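Local coordinates for hypothetical protein (Bacteroides eggerthii, PDB 4JGL), which is of unknown function but adopts a streptavidin-like beta-barrel fold carrying two extra alpha helices, at residues Y45-L56 with A144-F152; D119-A127 with K134-A142. All blocks are in the same frame, centred on the assembly; numbering follows the deposited sequence. Where two conformers were deposited one is given.

Contact 1. Residues Y45-L56 with A144-F152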
loop_
_atom_site.group_PDB
_atom_site.type_symbol
_atom_site.label_atom_id
_atom_site.label_comp_id
_atom_site.label_asym_id
_atom_site.label_seq_id
_atom_site.Cartn_x
_atom_site.Cartn_y
_atom_site.Cartn_z
ATOM N N TYR A 45 -3.640 1.817 -3.410
ATOM C CA TYR A 45 -4.024 2.116 -2.051
ATOM C C TYR A 45 -2.900 1.709 -1.127
ATOM O O TYR A 45 -2.322 0.624 -1.295
ATOM C CB TYR A 45 -5.295 1.334 -1.678
ATOM C CG TYR A 45 -6.411 1.536 -2.661
ATOM C CD1 TYR A 45 -6.499 0.784 -3.829
ATOM C CD2 TYR A 45 -7.320 2.538 -2.464
ATOM C CE1 TYR A 45 -7.517 0.990 -4.740
ATOM C CE2 TYR A 45 -8.361 2.767 -3.361
ATOM C CZ TYR A 45 -8.438 2.009 -4.500
ATOM O OH TYR A 45 -9.457 2.212 -5.407
ATOM N N GLY A 46 -2.624 2.527 -0.131
ATOM C CA GLY A 46 -1.640 2.201 0.854
ATOM C C GLY A 46 -2.169 2.132 2.267
ATOM O O GLY A 46 -3.134 2.806 2.608
ATOM N N TYR A 47 -1.455 1.396 3.109
ATOM C CA TYR A 47 -1.846 1.232 4.505
ATOM C C TYR A 47 -0.605 1.110 5.353
ATOM O O TYR A 47 0.149 0.151 5.199
ATOM C CB TYR A 47 -2.731 -0.008 4.650
ATOM C CG TYR A 47 -3.497 -0.156 5.930
ATOM C CD1 TYR A 47 -4.539 0.681 6.265
ATOM C CD2 TYR A 47 -3.236 -1.190 6.788
ATOM C CE1 TYR A 47 -5.280 0.489 7.420
ATOM C CE2 TYR A 47 -3.953 -1.370 7.946
ATOM C CZ TYR A 47 -4.977 -0.548 8.254
ATOM O OH TYR A 47 -5.682 -0.770 9.423
ATOM N N LEU A 48 -0.382 2.095 6.205
ATOM C CA LEU A 48 0.786 2.113 7.085
ATOM C C LEU A 48 0.377 1.595 8.459
ATOM O O LEU A 48 -0.608 2.069 9.019
ATOM C CB LEU A 48 1.370 3.522 7.197
ATOM C CG LEU A 48 2.721 3.655 7.881
ATOM C CD1 LEU A 48 3.808 3.179 6.959
ATOM C CD2 LEU A 48 2.956 5.102 8.293
HETATM N N MSE A 49 1.120 0.620 8.970
HETATM C CA MSE A 49 0.795 -0.046 10.235
HETATM C C MSE A 49 1.951 0.062 11.205
HETATM O O MSE A 49 2.790 -0.849 11.291
HETATM C CB MSE A 49 0.519 -1.500 9.982
HETATM C CG MSE A 49 -0.612 -1.803 9.071
HETATM SE SE MSE A 49 -0.933 -3.652 8.738
HETATM C CE MSE A 49 -1.519 -4.110 10.356
ATOM N N PRO A 50 2.028 1.180 11.937
ATOM C CA PRO A 50 3.151 1.353 12.848
ATOM C C PRO A 50 3.243 0.274 13.931
ATOM O O PRO A 50 4.356 -0.030 14.354
ATOM C CB PRO A 50 2.888 2.720 13.464
ATOM C CG PRO A 50 2.022 3.439 12.463
ATOM C CD PRO A 50 1.194 2.389 11.854
ATOM N N GLU A 51 2.118 -0.329 14.323
ATOM C CA GLU A 51 2.110 -1.384 15.363
ATOM C C GLU A 51 2.836 -2.667 14.914
ATOM O O GLU A 51 3.242 -3.493 15.740
ATOM C CB GLU A 51 0.667 -1.738 15.781
ATOM C CG GLU A 51 -0.019 -2.757 14.861
ATOM C CD GLU A 51 -1.152 -3.553 15.520
ATOM O OE1 GLU A 51 -1.143 -3.712 16.759
ATOM O OE2 GLU A 51 -2.048 -4.033 14.783
ATOM N N LYS A 52 2.960 -2.858 13.604
ATOM C CA LYS A 52 3.608 -4.037 13.052
ATOM C C LYS A 52 4.841 -3.714 12.206
ATOM O O LYS A 52 5.536 -4.628 11.764
ATOM C CB LYS A 52 2.623 -4.796 12.186
ATOM C CG LYS A 52 1.370 -5.274 12.903
ATOM C CD LYS A 52 1.009 -6.676 12.470
ATOM C CE LYS A 52 1.817 -7.743 13.230
ATOM N NZ LYS A 52 2.921 -8.394 12.426
ATOM N N GLY A 53 5.127 -2.438 11.974
ATOM C CA GLY A 53 6.192 -2.041 11.083
ATOM C C GLY A 53 5.995 -2.511 9.652
ATOM O O GLY A 53 6.940 -2.893 8.988
ATOM N N LEU A 54 4.735 -2.505 9.193
ATOM C CA LEU A 54 4.400 -2.914 7.844
ATOM C C LEU A 54 3.764 -1.771 7.069
ATOM O O LEU A 54 3.078 -0.909 7.624
ATOM C CB LEU A 54 3.421 -4.076 7.858
ATOM C CG LEU A 54 3.864 -5.309 8.641
ATOM C CD1 LEU A 54 2.732 -6.328 8.611
ATOM C CD2 LEU A 54 5.144 -5.908 8.056
ATOM N N PHE A 55 4.003 -1.795 5.767
ATOM C CA PHE A 55 3.369 -0.910 4.808
ATOM C C PHE A 55 2.777 -1.783 3.725
ATOM O O PHE A 55 3.493 -2.590 3.119
ATOM C CB PHE A 55 4.360 0.089 4.218
ATOM C CG PHE A 55 3.766 0.906 3.107
ATOM C CD1 PHE A 55 2.847 1.895 3.398
ATOM C CD2 PHE A 55 4.051 0.629 1.795
ATOM C CE1 PHE A 55 2.225 2.645 2.378
ATOM C CE2 PHE A 55 3.439 1.388 0.760
ATOM C CZ PHE A 55 2.510 2.348 1.074
ATOM N N LEU A 56 1.469 -1.673 3.494
ATOM C CA LEU A 56 0.813 -2.456 2.466
ATOM C C LEU A 56 0.446 -1.587 1.284
ATOM O O LEU A 56 0.008 -0.462 1.451
ATOM C CB LEU A 56 -0.429 -3.151 3.023
ATOM C CG LEU A 56 -0.181 -4.392 3.876
ATOM C CD1 LEU A 56 0.627 -4.042 5.116
ATOM C CD2 LEU A 56 -1.513 -5.068 4.230
ATOM N N ALA A 144 -9.533 4.901 1.775
ATOM C CA ALA A 144 -8.529 3.887 1.564
ATOM C C ALA A 144 -8.352 3.044 2.821
ATOM O O ALA A 144 -8.184 1.829 2.767
ATOM C CB ALA A 144 -7.183 4.555 1.153
ATOM N N ARG A 145 -8.349 3.704 3.983
ATOM C CA ARG A 145 -8.288 2.996 5.247
ATOM C C ARG A 145 -9.483 2.055 5.402
ATOM O O ARG A 145 -9.335 0.911 5.791
ATOM C CB ARG A 145 -8.212 3.982 6.422
ATOM C CG ARG A 145 -8.166 3.286 7.764
ATOM C CD ARG A 145 -7.897 4.213 8.921
ATOM N NE ARG A 145 -8.964 5.169 9.173
ATOM C CZ ARG A 145 -10.051 4.927 9.904
ATOM N NH1 ARG A 145 -10.308 3.720 10.409
ATOM N NH2 ARG A 145 -10.899 5.915 10.137
ATOM N N TYR A 146 -10.679 2.551 5.126
ATOM C CA TYR A 146 -11.870 1.722 5.248
ATOM C C TYR A 146 -11.774 0.484 4.368
ATOM O O TYR A 146 -12.211 -0.607 4.762
ATOM C CB TYR A 146 -13.152 2.455 4.901
ATOM C CG TYR A 146 -13.412 3.755 5.587
ATOM C CD1 TYR A 146 -12.945 4.026 6.869
ATOM C CD2 TYR A 146 -14.155 4.723 4.953
ATOM C CE1 TYR A 146 -13.207 5.267 7.461
ATOM C CE2 TYR A 146 -14.414 5.921 5.527
ATOM C CZ TYR A 146 -13.954 6.197 6.781
ATOM O OH TYR A 146 -14.232 7.441 7.333
ATOM N N LYS A 147 -11.218 0.642 3.173
ATOM C CA LYS A 147 -11.106 -0.458 2.216
ATOM C C LYS A 147 -10.221 -1.563 2.769
ATOM O O LYS A 147 -10.575 -2.739 2.738
ATOM C CB LYS A 147 -10.590 0.063 0.880
ATOM C CG LYS A 147 -10.591 -0.942 -0.241
ATOM C CD LYS A 147 -10.033 -0.292 -1.510
ATOM C CE LYS A 147 -10.208 -1.139 -2.749
ATOM N NZ LYS A 147 -11.618 -1.297 -3.180
ATOM N N PHE A 148 -9.056 -1.211 3.285
ATOM C CA PHE A 148 -8.190 -2.206 3.882
ATOM C C PHE A 148 -8.838 -2.871 5.105
ATOM O O PHE A 148 -8.747 -4.091 5.282
ATOM C CB PHE A 148 -6.845 -1.607 4.327
ATOM C CG PHE A 148 -5.817 -1.510 3.226
ATOM C CD1 PHE A 148 -5.040 -2.596 2.908
ATOM C CD2 PHE A 148 -5.604 -0.334 2.548
ATOM C CE1 PHE A 148 -4.071 -2.505 1.923
ATOM C CE2 PHE A 148 -4.641 -0.249 1.538
ATOM C CZ PHE A 148 -3.866 -1.324 1.255
ATOM N N GLU A 149 -9.449 -2.062 5.960
ATOM C CA GLU A 149 -9.966 -2.600 7.212
ATOM C C GLU A 149 -11.163 -3.517 6.966
ATOM O O GLU A 149 -11.331 -4.531 7.652
ATOM C CB GLU A 149 -10.214 -1.473 8.206
ATOM C CG GLU A 149 -8.858 -0.888 8.615
ATOM C CD GLU A 149 -8.865 0.332 9.488
ATOM O OE1 GLU A 149 -9.933 0.961 9.678
ATOM O OE2 GLU A 149 -7.751 0.705 9.964
ATOM N N ASP A 150 -11.973 -3.199 5.974
ATOM C CA ASP A 150 -13.064 -4.094 5.579
ATOM C C ASP A 150 -12.525 -5.419 5.047
ATOM O O ASP A 150 -13.050 -6.490 5.367
ATOM C CB ASP A 150 -13.936 -3.430 4.518
ATOM C CG ASP A 150 -15.022 -4.312 4.023
ATOM O OD1 ASP A 150 -16.009 -4.457 4.763
ATOM O OD2 ASP A 150 -14.894 -4.853 2.899
ATOM N N LEU A 151 -11.486 -5.357 4.220
ATOM C CA LEU A 151 -10.875 -6.545 3.680
ATOM C C LEU A 151 -10.291 -7.425 4.807
ATOM O O LEU A 151 -10.509 -8.638 4.830
ATOM C CB LEU A 151 -9.860 -6.116 2.621
ATOM C CG LEU A 151 -9.129 -7.190 1.860
ATOM C CD1 LEU A 151 -10.083 -7.955 0.965
ATOM C CD2 LEU A 151 -7.959 -6.554 1.072
ATOM N N PHE A 152 -9.582 -6.828 5.765
ATOM C CA PHE A 152 -8.997 -7.615 6.867
ATOM C C PHE A 152 -10.034 -8.398 7.620
ATOM O O PHE A 152 -9.762 -9.513 8.063
ATOM C CB PHE A 152 -8.360 -6.773 7.957
ATOM C CG PHE A 152 -7.189 -5.986 7.534
ATOM C CD1 PHE A 152 -6.280 -6.476 6.621
ATOM C CD2 PHE A 152 -6.973 -4.752 8.108
ATOM C CE1 PHE A 152 -5.190 -5.722 6.255
ATOM C CE2 PHE A 152 -5.898 -4.004 7.757
ATOM C CZ PHE A 152 -4.994 -4.484 6.835
HETATM O O HOH W 1 -10.720 -0.641 -6.005
#
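Tyr47 meets helix 142-153 through Phe148, Glu149 and Phe152. Its ring runs nearly parallel to that of Phe148, planes 21° apart, but the two are slid so far that each covers mainly the other's methylene. Tyr47 CB sits 3.5 Å from the Phe148 ring centroid, and Phe148 CB lies over the Tyr47 face, toward the rim. At the phenol edge, Tyr47 OH gives a short 2.6 Å hydrogen bond to the anti lone pair of Glu149 OE2, with carboxylate and ring almost perpendicular. Phe152, which has two conformers, in one of them turns an edge toward the Tyr47 face, centroids 5.2 Å apart. Beside this aromatic cluster, Lys147 crosses Tyr45 at about a right angle, its CD 3.9 Å from the Tyr45 ring centroid, while Ala144 CB touches the ring edge. This helix is one of the two added to the streptavidin-like fold, and its segment 144-152 runs at 74° to strand 45-49. Further out, Arg145 NH1 steadies the Glu149 carboxylate from the syn side of OE1, 2.9 Å away, in a salt bridge. Lys147 turns at its last torsion (chi4 68°), and its NZ reaches the Tyr65 hydroxyl and a water that also bonds Tyr45 OH. Met58, on the neighbouring strand, packs against Tyr45, Lys147 and Phe148.

Contact 2. Residues D119-A127 with K134-A142. With CA (calcium ion), chain D; CA (calcium ion), chain C.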
loop_
_atom_site.group_PDB
_atom_site.type_symbol
_atom_site.label_atom_id
_atom_site.label_comp_id
_atom_site.label_asym_id
_atom_site.label_seq_id
_atom_site.Cartn_x
_atom_site.Cartn_y
_atom_site.Cartn_z
ATOM N N ASP A 119 5.522 21.354 0.818
ATOM C CA ASP A 119 4.884 22.448 0.100
ATOM C C ASP A 119 3.496 22.122 -0.457
ATOM O O ASP A 119 2.890 22.944 -1.144
ATOM C CB ASP A 119 5.801 22.920 -1.035
ATOM C CG ASP A 119 7.159 23.421 -0.528
ATOM O OD1 ASP A 119 7.228 23.948 0.602
ATOM O OD2 ASP A 119 8.147 23.269 -1.267
ATOM N N CYS A 120 2.984 20.936 -0.130
ATOM C CA CYS A 120 1.682 20.503 -0.634
ATOM C C CYS A 120 0.844 19.891 0.472
ATOM O O CYS A 120 1.208 18.857 1.035
ATOM C CB CYS A 120 1.861 19.460 -1.753
ATOM S SG CYS A 120 0.289 18.901 -2.450
ATOM N N GLU A 121 -0.294 20.498 0.777
ATOM C CA GLU A 121 -1.154 19.976 1.838
ATOM C C GLU A 121 -2.053 18.838 1.345
ATOM O O GLU A 121 -2.728 18.195 2.140
ATOM C CB GLU A 121 -1.970 21.087 2.548
ATOM C CG GLU A 121 -3.194 21.636 1.814
ATOM C CD GLU A 121 -4.033 22.624 2.667
ATOM O OE1 GLU A 121 -3.613 22.924 3.791
ATOM O OE2 GLU A 121 -5.096 23.104 2.217
ATOM N N ASN A 122 -2.054 18.584 0.042
ATOM C CA ASN A 122 -2.906 17.545 -0.554
ATOM C C ASN A 122 -2.210 16.186 -0.723
ATOM O O ASN A 122 -2.784 15.254 -1.277
ATOM C CB ASN A 122 -3.437 18.018 -1.941
ATOM C CG ASN A 122 -4.440 19.132 -1.852
ATOM O OD1 ASN A 122 -5.102 19.308 -0.847
ATOM N ND2 ASN A 122 -4.584 19.871 -2.946
ATOM N N SER A 123 -0.973 16.090 -0.248
ATOM C CA SER A 123 -0.235 14.849 -0.237
ATOM C C SER A 123 0.576 14.802 1.052
ATOM O O SER A 123 1.001 15.834 1.595
ATOM C CB SER A 123 0.692 14.742 -1.437
ATOM O OG SER A 123 1.683 15.751 -1.399
ATOM N N ALA A 124 0.808 13.593 1.531
ATOM C CA ALA A 124 1.623 13.347 2.723
ATOM C C ALA A 124 3.074 12.993 2.379
ATOM O O ALA A 124 4.007 13.477 3.034
ATOM C CB ALA A 124 0.991 12.225 3.546
ATOM N N TYR A 125 3.259 12.202 1.322
ATOM C CA TYR A 125 4.598 11.758 0.910
ATOM C C TYR A 125 4.645 11.599 -0.598
ATOM O O TYR A 125 3.606 11.466 -1.256
ATOM C CB TYR A 125 4.997 10.414 1.546
ATOM C CG TYR A 125 5.003 10.377 3.032
ATOM C CD1 TYR A 125 3.852 10.144 3.752
ATOM C CD2 TYR A 125 6.173 10.586 3.741
ATOM C CE1 TYR A 125 3.861 10.119 5.155
ATOM C CE2 TYR A 125 6.192 10.583 5.116
ATOM C CZ TYR A 125 5.040 10.359 5.823
ATOM O OH TYR A 125 5.046 10.354 7.201
ATOM N N VAL A 126 5.863 11.550 -1.127
ATOM C CA VAL A 126 6.124 11.163 -2.504
ATOM C C VAL A 126 7.334 10.224 -2.509
ATOM O O VAL A 126 8.236 10.351 -1.673
ATOM C CB VAL A 126 6.368 12.411 -3.398
ATOM C CG1 VAL A 126 7.614 13.195 -2.957
ATOM C CG2 VAL A 126 6.424 12.025 -4.893
ATOM N N ALA A 127 7.351 9.288 -3.444
ATOM C CA ALA A 127 8.469 8.385 -3.624
ATOM C C ALA A 127 9.689 9.153 -4.097
ATOM O O ALA A 127 9.560 10.126 -4.823
ATOM C CB ALA A 127 8.117 7.289 -4.608
ATOM N N LYS A 134 6.990 6.827 -13.275
ATOM C CA LYS A 134 6.203 7.742 -12.467
ATOM C C LYS A 134 6.490 7.636 -10.988
ATOM O O LYS A 134 6.939 6.613 -10.493
ATOM C CB LYS A 134 4.720 7.527 -12.712
ATOM C CG LYS A 134 4.336 7.853 -14.175
ATOM C CD LYS A 134 2.864 7.800 -14.392
ATOM C CE LYS A 134 2.459 8.241 -15.796
ATOM N NZ LYS A 134 1.009 8.021 -16.039
ATOM N N TYR A 135 6.193 8.723 -10.287
ATOM C CA TYR A 135 6.302 8.786 -8.842
ATOM C C TYR A 135 4.983 8.465 -8.172
ATOM O O TYR A 135 3.981 9.098 -8.475
ATOM C CB TYR A 135 6.734 10.182 -8.398
ATOM C CG TYR A 135 8.101 10.582 -8.898
ATOM C CD1 TYR A 135 9.235 10.220 -8.209
ATOM C CD2 TYR A 135 8.258 11.299 -10.080
ATOM C CE1 TYR A 135 10.490 10.576 -8.653
ATOM C CE2 TYR A 135 9.513 11.654 -10.527
ATOM C CZ TYR A 135 10.622 11.307 -9.814
ATOM O OH TYR A 135 11.876 11.678 -10.280
ATOM N N TYR A 136 4.994 7.484 -7.268
ATOM C CA TYR A 136 3.851 7.260 -6.413
ATOM C C TYR A 136 3.830 8.295 -5.298
ATOM O O TYR A 136 4.854 8.610 -4.699
ATOM C CB TYR A 136 3.901 5.864 -5.796
ATOM C CG TYR A 136 3.415 4.783 -6.717
ATOM C CD1 TYR A 136 2.061 4.609 -6.960
ATOM C CD2 TYR A 136 4.298 3.921 -7.341
ATOM C CE1 TYR A 136 1.587 3.621 -7.828
ATOM C CE2 TYR A 136 3.838 2.921 -8.189
ATOM C CZ TYR A 136 2.485 2.779 -8.432
ATOM O OH TYR A 136 2.057 1.797 -9.313
ATOM N N TYR A 137 2.644 8.796 -5.005
ATOM C CA TYR A 137 2.397 9.639 -3.859
ATOM C C TYR A 137 1.616 8.875 -2.810
ATOM O O TYR A 137 0.943 7.886 -3.115
ATOM C CB TYR A 137 1.592 10.867 -4.277
ATOM C CG TYR A 137 2.374 11.853 -5.126
ATOM C CD1 TYR A 137 2.731 11.565 -6.441
ATOM C CD2 TYR A 137 2.753 13.084 -4.619
ATOM C CE1 TYR A 137 3.412 12.487 -7.220
ATOM C CE2 TYR A 137 3.430 14.002 -5.398
ATOM C CZ TYR A 137 3.741 13.699 -6.698
ATOM O OH TYR A 137 4.437 14.646 -7.436
ATOM N N LEU A 138 1.702 9.354 -1.569
ATOM C CA LEU A 138 0.810 8.909 -0.494
ATOM C C LEU A 138 -0.033 10.119 -0.136
ATOM O O LEU A 138 0.461 11.109 0.391
ATOM C CB LEU A 138 1.587 8.435 0.738
ATOM C CG LEU A 138 2.518 7.250 0.575
ATOM C CD1 LEU A 138 3.193 6.895 1.882
ATOM C CD2 LEU A 138 1.802 6.056 0.045
ATOM N N CYS A 139 -1.339 10.031 -0.387
ATOM C CA CYS A 139 -2.316 11.053 -0.041
ATOM C C CYS A 139 -3.211 10.506 1.045
ATOM O O CYS A 139 -3.913 9.513 0.829
ATOM C CB CYS A 139 -3.136 11.442 -1.272
ATOM S SG CYS A 139 -2.153 12.019 -2.674
ATOM N N GLY A 140 -3.170 11.103 2.230
ATOM C CA GLY A 140 -3.983 10.582 3.328
ATOM C C GLY A 140 -5.446 10.517 2.946
ATOM O O GLY A 140 -5.985 11.457 2.362
ATOM N N ASP A 141 -6.104 9.418 3.272
ATOM C CA ASP A 141 -7.452 9.175 2.797
ATOM C C ASP A 141 -8.170 8.214 3.714
ATOM O O ASP A 141 -7.663 7.136 3.992
ATOM C CB ASP A 141 -7.411 8.613 1.374
ATOM C CG ASP A 141 -8.762 8.607 0.724
ATOM O OD1 ASP A 141 -9.270 9.685 0.346
ATOM O OD2 ASP A 141 -9.337 7.526 0.595
ATOM N N ALA A 142 -9.350 8.605 4.171
ATOM C CA ALA A 142 -10.151 7.746 5.022
ATOM C C ALA A 142 -10.706 6.543 4.267
ATOM O O ALA A 142 -10.696 5.432 4.788
ATOM C CB ALA A 142 -11.289 8.559 5.679
HETATM CA CA CA D . 2.436 17.505 2.379
HETATM CA CA CA C . -6.863 24.146 3.406
HETATM O O HOH W 2 -5.243 24.391 5.219
HETATM O O HOH W 3 3.939 16.340 3.776
HETATM O O HOH W 4 -7.825 23.354 1.388
HETATM O O HOH W 5 -6.212 26.129 2.519
HETATM O O HOH W 6 2.546 19.419 3.803
#
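The Tyr137 ring carries the Val126 methyl CG2 on one face, 3.5 Å above the plane and over the ring centre, a CH-pi contact between two side chains lying side by side. With CG1 between N and the carbonyl carbon (chi1 63°), CG2 is turned away from the backbone N and out over the ring. Phe38 meets the same ring edge-to-face, and Tyr137 OH is hydrogen-bonded to Ala31 O and Phe34 N. With an alanine here the Val126 methyl and Phe38 would probably face a gap, and Ala31 O and Phe34 N would lose their phenol partner. On the other side of the sheet, Tyr125 and Leu138 pair obliquely, CD1 of Tyr125 3.8 Å from CD1 of Leu138, with Phe114 against both. Between the two layers runs the antiparallel backbone. Leu138 N bonds Tyr125 O at 2.9 Å, nearly straight at 170°, and Ala127 N bonds Tyr136 O at the same length. Leu138 O takes two donors, Ala124 N at 2.8 Å and Tyr125 N at 3.1 Å, because both residues face Leu138 in a classic beta bulge. Just before it, the type I turn from Cys120 to Ser123 aims two carbonyls at a calcium ion, Cys120 O and Ser123 O each 2.3 Å from the metal. Two waters and Thr117, through its O and OG1, also bind this ion, and Ala124 O accepts from one of those waters. In one of two conformers, Glu121 OE2 binds a second calcium ion at 2.4 Å, alongside three waters. Cys120 is tied to Cys35 by a disulfide. Together these features make a bulged beta hairpin of the barrel, strands 125-127 and 135-140, whose entry turn is pinned by a disulfide and a calcium site.

Contact 2 is nested along the chain inside the loop that contact 1 closes; their centres are about 16 Å apart, and both reach the same antiparallel sheet. Strand 22-29 sits between them, pairing with 44-49 on one side and 135-140 on the other. They touch directly where Phe55 CZ packs 3.9 Å from Leu138 CD2, and Phe114 joins both residues. Strand 135-140 leads straight into helix 142-153, where Asp141 OD2 caps Ala144 N. The calcium-bound turn belongs to contact 2, whereas at contact 1 an unidentified molecule, probably from the crystallisation liquor, comes within about 3 Å (nearest atoms) of the Arg145 side chain.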